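Local coordinates for polysaccharide biosynthesis protein CapD (Bacillus thuringiensis HD-771, PDB 6BWC) that probably acts as an NADP-dependent short-chain dehydrogenase-type enzyme on UDP-N-acetylglucosamine in the pathway to CMP-pseudaminic acid, used in flagellin glycosylation, at residues C[232-246]-C[319-332]. The protein carries 2 engineered substitutions. Sequence-based numbering, arbitrary orientation.
Sequences PVISLNDLSEVMIEE and QNAISKEELRNLIL. With UD1 (uridine-diphosphate-N-acetylglucosamine), chain O.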
ATOM      1  N   PRO C 232      14.343  21.598  36.899  1.00 20.10           N
ATOM      2  CA  PRO C 232      14.736  21.085  38.190  1.00 19.53           C
ATOM      3  C   PRO C 232      14.619  19.565  38.284  1.00 19.13           C
ATOM      4  O   PRO C 232      13.668  18.969  37.757  1.00 17.97           O
ATOM      5  CB  PRO C 232      13.724  21.742  39.119  1.00 20.25           C
ATOM      6  CG  PRO C 232      12.499  21.867  38.270  1.00 19.94           C
ATOM      7  CD  PRO C 232      13.028  22.261  36.941  1.00 19.73           C
ATOM      8  N   VAL C 233      15.576  18.962  38.993  1.00 19.13           N
ATOM      9  CA  VAL C 233      15.597  17.515  39.264  1.00 18.05           C
ATOM     10  C   VAL C 233      14.654  17.176  40.393  1.00 17.87           C
ATOM     11  O   VAL C 233      14.511  17.937  41.343  1.00 16.64           O
ATOM     12  CB  VAL C 233      17.019  17.026  39.580  1.00 17.60           C
ATOM     13  CG1 VAL C 233      17.043  15.714  40.356  1.00 17.44           C
ATOM     14  CG2 VAL C 233      17.778  16.878  38.283  1.00 17.96           C
ATOM     15  N   ILE C 234      13.992  16.028  40.264  1.00 18.52           N
ATOM     16  CA  ILE C 234      13.127  15.542  41.310  1.00 19.22           C
ATOM     17  C   ILE C 234      13.466  14.113  41.646  1.00 21.46           C
ATOM     18  O   ILE C 234      13.664  13.282  40.758  1.00 20.97           O
ATOM     19  CB  ILE C 234      11.671  15.723  40.937  1.00 18.34           C
ATOM     20  CG1 ILE C 234      11.367  17.221  41.076  1.00 18.75           C
ATOM     21  CG2 ILE C 234      10.767  14.866  41.819  1.00 17.80           C
ATOM     22  CD1 ILE C 234      10.003  17.643  40.591  1.00 19.32           C
ATOM     23  N   SER C 235      13.569  13.870  42.957  1.00 24.16           N
ATOM     24  CA  SER C 235      13.722  12.540  43.503  1.00 25.75           C
ATOM     25  C   SER C 235      12.341  11.920  43.573  1.00 26.32           C
ATOM     26  O   SER C 235      11.353  12.597  43.869  1.00 25.92           O
ATOM     27  CB  SER C 235      14.357  12.582  44.891  1.00 27.22           C
ATOM     28  OG  SER C 235      13.948  11.463  45.673  1.00 29.26           O
ATOM     29  N   LEU C 236      12.279  10.629  43.288  1.00 27.39           N
ATOM     30  CA  LEU C 236      11.024   9.901  43.355  1.00 27.57           C
ATOM     31  C   LEU C 236      10.733   9.531  44.794  1.00 27.61           C
ATOM     32  O   LEU C 236       9.581   9.272  45.136  1.00 27.65           O
ATOM     33  CB  LEU C 236      11.086   8.642  42.484  1.00 28.26           C
ATOM     34  CG  LEU C 236       9.821   7.783  42.409  1.00 28.06           C
ATOM     35  CD1 LEU C 236       8.619   8.622  41.992  1.00 27.93           C
ATOM     36  CD2 LEU C 236      10.043   6.635  41.450  1.00 28.38           C
ATOM     37  N   ASN C 237      11.782   9.487  45.626  1.00 28.21           N
ATOM     38  CA  ASN C 237      11.645   9.232  47.068  1.00 27.85           C
ATOM     39  C   ASN C 237      10.816  10.364  47.669  1.00 25.90           C
ATOM     40  O   ASN C 237       9.768  10.130  48.262  1.00 23.28           O
ATOM     41  CB  ASN C 237      13.039   9.120  47.756  1.00 29.18           C
ATOM     42  CG  ASN C 237      13.070   8.082  48.901  1.00 31.22           C
ATOM     43  OD1 ASN C 237      12.073   7.842  49.611  1.00 31.96           O
ATOM     44  ND2 ASN C 237      14.232   7.462  49.085  1.00 31.09           N
ATOM     45  N   ASP C 238      11.278  11.594  47.453  1.00 26.36           N
ATOM     46  CA  ASP C 238      10.578  12.799  47.921  1.00 26.26           C
ATOM     47  C   ASP C 238       9.162  12.779  47.348  1.00 26.63           C
ATOM     48  O   ASP C 238       8.185  12.999  48.088  1.00 26.77           O
ATOM     49  CB  ASP C 238      11.305  14.117  47.529  1.00 26.01           C
ATOM     50  CG  ASP C 238      12.802  14.157  47.952  1.00 26.10           C
ATOM     51  OD1 ASP C 238      13.552  14.960  47.341  1.00 24.71           O
ATOM     52  OD2 ASP C 238      13.217  13.389  48.860  1.00 24.64           O
ATOM     53  N   LEU C 239       9.045  12.473  46.052  1.00 26.78           N
ATOM     54  CA  LEU C 239       7.744  12.496  45.376  1.00 28.17           C
ATOM     55  C   LEU C 239       6.707  11.558  45.996  1.00 27.71           C
ATOM     56  O   LEU C 239       5.548  11.957  46.212  1.00 26.98           O
ATOM     57  CB  LEU C 239       7.880  12.175  43.887  1.00 30.10           C
ATOM     58  CG  LEU C 239       6.569  12.070  43.066  1.00 31.63           C
ATOM     59  CD1 LEU C 239       5.637  13.266  43.256  1.00 32.94           C
ATOM     60  CD2 LEU C 239       6.894  11.919  41.589  1.00 31.95           C
ATOM     61  N   SER C 240       7.114  10.318  46.259  1.00 26.51           N
ATOM     62  CA  SER C 240       6.193   9.335  46.798  1.00 26.30           C
ATOM     63  C   SER C 240       5.750   9.784  48.180  1.00 26.79           C
ATOM     64  O   SER C 240       4.552   9.791  48.461  1.00 27.45           O
ATOM     65  CB  SER C 240       6.802   7.937  46.822  1.00 26.14           C
ATOM     66  OG  SER C 240       8.066   7.950  47.438  1.00 26.73           O
ATOM     67  N   GLU C 241       6.708  10.202  49.012  1.00 27.61           N
ATOM     68  CA  GLU C 241       6.421  10.783  50.347  1.00 27.87           C
ATOM     69  C   GLU C 241       5.438  12.001  50.298  1.00 27.17           C
ATOM     70  O   GLU C 241       4.322  11.939  50.870  1.00 25.25           O
ATOM     71  CB  GLU C 241       7.741  11.148  51.074  1.00 28.67           C
ATOM     72  CG  GLU C 241       8.561   9.934  51.529  1.00 29.11           C
ATOM     73  CD  GLU C 241       9.851  10.286  52.260  1.00 29.71           C
ATOM     74  OE1 GLU C 241      10.100  11.477  52.539  1.00 31.71           O
ATOM     75  OE2 GLU C 241      10.621   9.359  52.570  1.00 28.51           O
ATOM     76  N   VAL C 242       5.840  13.069  49.590  1.00 26.46           N
ATOM     77  CA  VAL C 242       5.010  14.279  49.448  1.00 27.13           C
ATOM     78  C   VAL C 242       3.589  13.919  49.019  1.00 28.21           C
ATOM     79  O   VAL C 242       2.627  14.434  49.587  1.00 29.82           O
ATOM     80  CB  VAL C 242       5.625  15.313  48.458  1.00 26.97           C
ATOM     81  CG1 VAL C 242       4.615  16.377  48.047  1.00 26.95           C
ATOM     82  CG2 VAL C 242       6.835  16.003  49.077  1.00 27.07           C
ATOM     83  N   MET C 243       3.465  13.026  48.036  1.00 28.31           N
ATOM     84  CA  MET C 243       2.164  12.695  47.444  1.00 27.31           C
ATOM     85  C   MET C 243       1.207  12.070  48.465  1.00 28.95           C
ATOM     86  O   MET C 243       0.029  12.431  48.505  1.00 28.90           O
ATOM     87  CB  MET C 243       2.345  11.781  46.220  1.00 25.85           C
ATOM     88  CG  MET C 243       1.311  11.977  45.127  1.00 25.52           C
ATOM     89  SD  MET C 243       1.533  13.510  44.199  1.00 24.36           S
ATOM     90  CE  MET C 243       0.095  14.404  44.736  1.00 25.31           C
ATOM     91  N   ILE C 244       1.725  11.159  49.298  1.00 30.89           N
ATOM     92  CA  ILE C 244       0.930  10.477  50.329  1.00 32.27           C
ATOM     93  C   ILE C 244       0.510  11.446  51.415  1.00 33.46           C
ATOM     94  O   ILE C 244      -0.638  11.439  51.843  1.00 33.68           O
ATOM     95  CB  ILE C 244       1.714   9.324  50.963  1.00 34.14           C
ATOM     96  CG1 ILE C 244       1.889   8.206  49.939  1.00 36.25           C
ATOM     97  CG2 ILE C 244       1.009   8.776  52.204  1.00 35.10           C
ATOM     98  CD1 ILE C 244       2.988   7.225  50.298  1.00 37.96           C
ATOM     99  N   GLU C 245       1.446  12.265  51.872  1.00 34.58           N
ATOM    100  CA  GLU C 245       1.116  13.319  52.832  1.00 36.49           C
ATOM    101  C   GLU C 245      -0.078  14.147  52.375  1.00 36.07           C
ATOM    102  O   GLU C 245      -1.110  14.152  53.048  1.00 37.07           O
ATOM    103  CB  GLU C 245       2.330  14.226  53.083  1.00 37.02           C
ATOM    104  CG  GLU C 245       3.338  13.614  54.049  1.00 37.31           C
ATOM    105  CD  GLU C 245       4.796  13.774  53.624  1.00 36.64           C
ATOM    106  OE1 GLU C 245       5.194  14.867  53.164  1.00 34.47           O
ATOM    107  OE2 GLU C 245       5.561  12.788  53.776  1.00 37.48           O
ATOM    108  N   GLU C 246       0.061  14.789  51.215  1.00 35.91           N
ATOM    109  CA  GLU C 246      -0.901  15.803  50.747  1.00 36.76           C
ATOM    110  C   GLU C 246      -2.223  15.269  50.210  1.00 34.73           C
ATOM    111  O   GLU C 246      -3.223  15.986  50.220  1.00 34.79           O
ATOM    112  CB  GLU C 246      -0.284  16.729  49.684  1.00 38.51           C
ATOM    113  CG  GLU C 246      -0.118  18.170  50.138  1.00 40.24           C
ATOM    114  CD  GLU C 246       1.166  18.400  50.884  1.00 42.42           C
ATOM    115  OE1 GLU C 246       2.247  18.257  50.259  1.00 44.83           O
ATOM    116  OE2 GLU C 246       1.096  18.731  52.085  1.00 43.69           O
ATOM    117  N   GLN C 319      22.914  16.334  39.358  1.00 24.98           N
ATOM    118  CA  GLN C 319      22.466  17.692  39.720  1.00 25.49           C
ATOM    119  C   GLN C 319      21.507  17.588  40.912  1.00 25.76           C
ATOM    120  O   GLN C 319      20.650  16.689  40.967  1.00 26.39           O
ATOM    121  CB  GLN C 319      21.786  18.372  38.520  1.00 25.55           C
ATOM    122  CG  GLN C 319      20.856  19.550  38.814  1.00 25.64           C
ATOM    123  CD  GLN C 319      19.907  19.851  37.653  1.00 25.95           C
ATOM    124  OE1 GLN C 319      18.723  20.192  37.850  1.00 24.11           O
ATOM    125  NE2 GLN C 319      20.420  19.731  36.426  1.00 26.99           N
ATOM    126  N   ASN C 320      21.638  18.536  41.834  1.00 25.16           N
ATOM    127  CA  ASN C 320      20.882  18.526  43.081  1.00 23.54           C
ATOM    128  C   ASN C 320      19.382  18.645  42.891  1.00 22.12           C
ATOM    129  O   ASN C 320      18.888  19.506  42.163  1.00 21.81           O
ATOM    130  CB  ASN C 320      21.408  19.620  44.013  1.00 23.64           C
ATOM    131  CG  ASN C 320      22.803  19.303  44.514  1.00 24.04           C
ATOM    132  OD1 ASN C 320      23.121  18.144  44.736  1.00 25.80           O
ATOM    133  ND2 ASN C 320      23.647  20.304  44.655  1.00 23.89           N
ATOM    134  N   ALA C 321      18.659  17.742  43.533  1.00 21.02           N
ATOM    135  CA  ALA C 321      17.225  17.829  43.562  1.00 21.83           C
ATOM    136  C   ALA C 321      16.804  19.143  44.193  1.00 23.17           C
ATOM    137  O   ALA C 321      17.601  19.847  44.818  1.00 23.85           O
ATOM    138  CB  ALA C 321      16.616  16.659  44.336  1.00 21.26           C
ATOM    139  N   ILE C 322      15.539  19.473  43.988  1.00 24.55           N
ATOM    140  CA  ILE C 322      14.846  20.400  44.863  1.00 25.74           C
ATOM    141  C   ILE C 322      14.643  19.663  46.182  1.00 27.15           C
ATOM    142  O   ILE C 322      14.714  18.436  46.221  1.00 27.49           O
ATOM    143  CB  ILE C 322      13.501  20.872  44.262  1.00 25.64           C
ATOM    144  CG1 ILE C 322      12.501  19.712  44.104  1.00 25.98           C
ATOM    145  CG2 ILE C 322      13.743  21.561  42.916  1.00 25.58           C
ATOM    146  CD1 ILE C 322      11.147  20.137  43.574  1.00 25.72           C
ATOM    147  N   SER C 323      14.408  20.404  47.256  1.00 28.76           N
ATOM    148  CA  SER C 323      14.042  19.797  48.538  1.00 29.10           C
ATOM    149  C   SER C 323      12.621  19.241  48.450  1.00 30.60           C
ATOM    150  O   SER C 323      11.844  19.670  47.591  1.00 31.67           O
ATOM    151  CB  SER C 323      14.116  20.842  49.657  1.00 28.43           C
ATOM    152  OG  SER C 323      13.360  22.005  49.340  1.00 27.55           O
ATOM    153  N   LYS C 324      12.295  18.285  49.324  1.00 32.41           N
ATOM    154  CA  LYS C 324      10.892  17.869  49.586  1.00 33.63           C
ATOM    155  C   LYS C 324       9.895  19.002  49.615  1.00 34.81           C
ATOM    156  O   LYS C 324       8.827  18.910  49.028  1.00 36.77           O
ATOM    157  CB  LYS C 324      10.756  17.209  50.956  1.00 33.63           C
ATOM    158  CG  LYS C 324      10.756  15.697  50.957  1.00 34.37           C
ATOM    159  CD  LYS C 324      10.082  15.171  52.207  1.00 33.39           C
ATOM    160  CE  LYS C 324       8.575  15.183  52.035  1.00 32.95           C
ATOM    161  NZ  LYS C 324       7.904  14.786  53.294  1.00 33.34           N
ATOM    162  N   GLU C 325      10.243  20.048  50.353  1.00 36.12           N
ATOM    163  CA  GLU C 325       9.315  21.122  50.646  1.00 37.82           C
ATOM    164  C   GLU C 325       9.056  21.979  49.407  1.00 37.76           C
ATOM    165  O   GLU C 325       7.906  22.382  49.168  1.00 39.30           O
ATOM    166  CB  GLU C 325       9.816  21.962  51.837  1.00 39.69           C
ATOM    167  CG  GLU C 325       8.716  22.715  52.590  1.00 40.97           C
ATOM    168  CD  GLU C 325       7.700  21.795  53.285  1.00 40.23           C
ATOM    169  OE1 GLU C 325       8.073  20.662  53.688  1.00 36.79           O
ATOM    170  OE2 GLU C 325       6.518  22.211  53.420  1.00 38.81           O
ATOM    171  N   GLU C 326      10.103  22.243  48.620  1.00 36.96           N
ATOM    172  CA  GLU C 326       9.937  22.921  47.315  1.00 36.82           C
ATOM    173  C   GLU C 326       9.071  22.111  46.362  1.00 33.83           C
ATOM    174  O   GLU C 326       8.277  22.681  45.610  1.00 34.51           O
ATOM    175  CB  GLU C 326      11.280  23.204  46.637  1.00 37.84           C
ATOM    176  CG  GLU C 326      12.074  24.331  47.264  1.00 39.47           C
ATOM    177  CD  GLU C 326      13.432  24.481  46.622  1.00 41.50           C
ATOM    178  OE1 GLU C 326      14.390  23.853  47.136  1.00 42.77           O
ATOM    179  OE2 GLU C 326      13.532  25.195  45.589  1.00 42.71           O
ATOM    180  N   LEU C 327       9.236  20.794  46.388  1.00 30.60           N
ATOM    181  CA  LEU C 327       8.427  19.916  45.567  1.00 31.09           C
ATOM    182  C   LEU C 327       6.964  20.065  45.922  1.00 30.72           C
ATOM    183  O   LEU C 327       6.158  20.371  45.059  1.00 30.15           O
ATOM    184  CB  LEU C 327       8.859  18.459  45.746  1.00 32.17           C
ATOM    185  CG  LEU C 327       8.070  17.376  45.000  1.00 32.19           C
ATOM    186  CD1 LEU C 327       7.731  17.763  43.559  1.00 30.93           C
ATOM    187  CD2 LEU C 327       8.886  16.089  45.057  1.00 32.35           C
ATOM    188  N   ARG C 328       6.653  19.860  47.205  1.00 30.95           N
ATOM    189  CA  ARG C 328       5.319  20.089  47.777  1.00 30.83           C
ATOM    190  C   ARG C 328       4.719  21.438  47.395  1.00 31.53           C
ATOM    191  O   ARG C 328       3.542  21.504  47.030  1.00 32.34           O
ATOM    192  CB  ARG C 328       5.370  19.984  49.302  1.00 31.52           C
ATOM    193  CG  ARG C 328       4.276  20.753  50.033  1.00 32.19           C
ATOM    194  CD  ARG C 328       4.477  20.681  51.526  1.00 32.88           C
ATOM    195  NE  ARG C 328       4.154  19.366  52.081  1.00 32.71           N
ATOM    196  CZ  ARG C 328       5.014  18.519  52.649  1.00 32.75           C
ATOM    197  NH1 ARG C 328       6.306  18.796  52.802  1.00 31.40           N
ATOM    198  NH2 ARG C 328       4.548  17.366  53.112  1.00 34.34           N
ATOM    199  N   ASN C 329       5.498  22.512  47.510  1.00 31.16           N
ATOM    200  CA  ASN C 329       5.011  23.829  47.078  1.00 32.76           C
ATOM    201  C   ASN C 329       4.551  23.793  45.641  1.00 32.42           C
ATOM    202  O   ASN C 329       3.437  24.223  45.338  1.00 31.17           O
ATOM    203  CB  ASN C 329       6.081  24.897  47.235  1.00 33.53           C
ATOM    204  CG  ASN C 329       6.360  25.216  48.685  1.00 36.13           C
ATOM    205  OD1 ASN C 329       5.639  24.776  49.600  1.00 34.51           O
ATOM    206  ND2 ASN C 329       7.418  25.985  48.911  1.00 38.97           N
ATOM    207  N   LEU C 330       5.426  23.242  44.790  1.00 32.87           N
ATOM    208  CA  LEU C 330       5.171  23.013  43.365  1.00 31.33           C
ATOM    209  C   LEU C 330       3.860  22.220  43.138  1.00 32.46           C
ATOM    210  O   LEU C 330       2.901  22.742  42.534  1.00 33.86           O
ATOM    211  CB  LEU C 330       6.362  22.276  42.708  1.00 29.54           C
ATOM    212  CG  LEU C 330       7.033  22.875  41.468  1.00 28.36           C
ATOM    213  CD1 LEU C 330       8.040  21.855  40.943  1.00 27.53           C
ATOM    214  CD2 LEU C 330       6.062  23.336  40.378  1.00 27.60           C
ATOM    215  N   ILE C 331       3.816  20.984  43.645  1.00 31.28           N
ATOM    216  CA  ILE C 331       2.663  20.098  43.447  1.00 31.85           C
ATOM    217  C   ILE C 331       1.359  20.781  43.878  1.00 34.31           C
ATOM    218  O   ILE C 331       0.329  20.642  43.206  1.00 38.19           O
ATOM    219  CB  ILE C 331       2.818  18.749  44.183  1.00 30.70           C
ATOM    220  CG1 ILE C 331       3.937  17.909  43.546  1.00 29.85           C
ATOM    221  CG2 ILE C 331       1.499  17.970  44.171  1.00 30.35           C
ATOM    222  CD1 ILE C 331       4.448  16.785  44.433  1.00 29.74           C
ATOM    223  N   LEU C 332       1.412  21.527  44.979  1.00 34.06           N
ATOM    224  CA  LEU C 332       0.268  22.314  45.415  1.00 32.53           C
ATOM    225  C   LEU C 332      -0.044  23.476  44.476  1.00 31.86           C
ATOM    226  O   LEU C 332      -1.149  23.522  43.912  1.00 31.34           O
ATOM    227  CB  LEU C 332       0.464  22.778  46.858  1.00 32.58           C
ATOM    228  CG  LEU C 332       0.438  21.581  47.822  1.00 32.48           C
ATOM    229  CD1 LEU C 332       0.616  22.075  49.244  1.00 33.45           C
ATOM    230  CD2 LEU C 332      -0.838  20.756  47.697  1.00 32.24           C
TER
HETATM  231  C1' UD1 O 401       7.471  10.651  31.085  1.00 12.53           C
HETATM  232  C2' UD1 O 401       6.860  10.598  29.695  1.00 12.80           C
HETATM  233  C3' UD1 O 401       7.899  10.233  28.636  1.00 12.91           C
HETATM  234  C4' UD1 O 401       9.162  11.080  28.758  1.00 12.57           C
HETATM  235  C5' UD1 O 401       9.603  11.295  30.219  1.00 12.55           C
HETATM  236  C6' UD1 O 401      10.639  12.424  30.291  1.00 12.45           C
HETATM  237  C7' UD1 O 401       4.522   9.913  30.052  1.00 13.80           C
HETATM  238  C8' UD1 O 401       3.590   8.726  30.187  1.00 14.08           C
HETATM  239  N2' UD1 O 401       5.769   9.641  29.654  1.00 13.01           N
HETATM  240  O1' UD1 O 401       8.066   9.400  31.396  1.00 13.55           O
HETATM  241  O3' UD1 O 401       7.301  10.381  27.333  1.00 13.17           O
HETATM  242  O4' UD1 O 401      10.230  10.491  28.038  1.00 12.23           O
HETATM  243  O5' UD1 O 401       8.494  11.605  31.090  1.00 12.14           O
HETATM  244  O6' UD1 O 401      11.655  12.148  31.259  1.00 12.54           O
HETATM  245  O7' UD1 O 401       4.135  11.040  30.358  1.00 14.37           O
HETATM  246  N1  UD1 O 401       6.519   5.192  38.639  1.00 20.15           N
HETATM  247  C2  UD1 O 401       6.134   4.506  39.831  1.00 19.84           C
HETATM  248  N3  UD1 O 401       5.003   3.781  39.845  1.00 19.85           N
HETATM  249  C4  UD1 O 401       4.213   3.681  38.757  1.00 19.12           C
HETATM  250  C5  UD1 O 401       4.539   4.338  37.597  1.00 19.04           C
HETATM  251  C6  UD1 O 401       5.693   5.106  37.561  1.00 19.69           C
HETATM  252  O2  UD1 O 401       6.830   4.544  40.861  1.00 19.54           O
HETATM  253  O4  UD1 O 401       3.165   3.016  38.778  1.00 18.47           O
HETATM  254  C1B UD1 O 401       7.768   5.980  38.575  1.00 19.04           C
HETATM  255  C2B UD1 O 401       8.642   5.729  37.344  1.00 19.02           C
HETATM  256  O2' UD1 O 401       9.546   4.649  37.533  1.00 19.34           O
HETATM  257  C3B UD1 O 401       9.327   7.059  37.100  1.00 18.75           C
HETATM  258  C4B UD1 O 401       8.307   8.046  37.624  1.00 18.45           C
HETATM  259  O4B UD1 O 401       7.419   7.339  38.489  1.00 18.82           O
HETATM  260  O3B UD1 O 401      10.541   7.255  37.833  1.00 18.94           O
HETATM  261  C5B UD1 O 401       7.500   8.721  36.526  1.00 17.70           C
HETATM  262  O5B UD1 O 401       6.701   7.819  35.744  1.00 16.47           O
HETATM  263  PA  UD1 O 401       5.768   8.526  34.645  1.00 16.16           P
HETATM  264  O1A UD1 O 401       4.731   7.592  34.069  1.00 16.47           O
HETATM  265  O2A UD1 O 401       5.271   9.889  35.136  1.00 16.67           O
HETATM  266  O3A UD1 O 401       6.764   9.104  33.513  1.00 15.22           O
HETATM  267  PB  UD1 O 401       8.171   8.650  32.852  1.00 14.70           P
HETATM  268  O1B UD1 O 401       8.129   7.173  32.521  1.00 14.67           O
HETATM  269  O2B UD1 O 401       9.411   9.158  33.577  1.00 14.28           O
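Lys324 is the knob of this contact: its chain fills the hollow bordered by Asp238, Glu241, Val242 and Glu245. Val242 is one wall of that hollow. Its CG2 meets the aliphatic CE of Lys324, while its CG1 lies against CD1 of Ile331 at 3.6 Å and against the backbone of Arg328. A bend at chi3 (82°) carries the amine of Lys324 round to Glu245. There NZ lies 2.7 Å from OE1 of Glu245, on the syn lone pair of that oxygen. The same OE1 also takes a weak bond from NH2 of Arg328, so one carboxylate oxygen joins two cations. NE of Arg328 reaches OE2 of Glu246 at 3.1 Å in a nearly straight bond (171°), with that oxygen in the guanidinium plane. Within its own helix Arg328 also has a salt bridge from NH1 to OE1 of Glu325, weak as a hydrogen bond, completing a network of five residues.

Leu327 fills the next hollow, walled by Ile234, Asp238, Leu239 and Val242. Its CD1 packs on CD1 of Ile234 at 3.7 Å, the two side chains crossing near a right angle, and its CD2 rests over the backbone of Leu239. Ile331 continues this apolar seam: its CD1 also reaches CD1 of Leu239, and its CG2 touches CE of Met243 at 3.9 Å. Ile322 places CD1 beside CG1 of Ile234. Its N-H donates to O of Val233 (3.2 Å), tying the two segments together just before both helices begin. Ser235 N-caps one helix; Ser323 and Glu326 form a capping box on the other.

The short helix axes approach to 9.6 Å and cross at -55°. This is helix-helix packing in the C-terminal part, beside the Rossmann-type core, probably in the substrate-binding region as in extended short-chain dehydrogenases; Leu236 touches the ribose of bound UDP-N-acetylglucosamine.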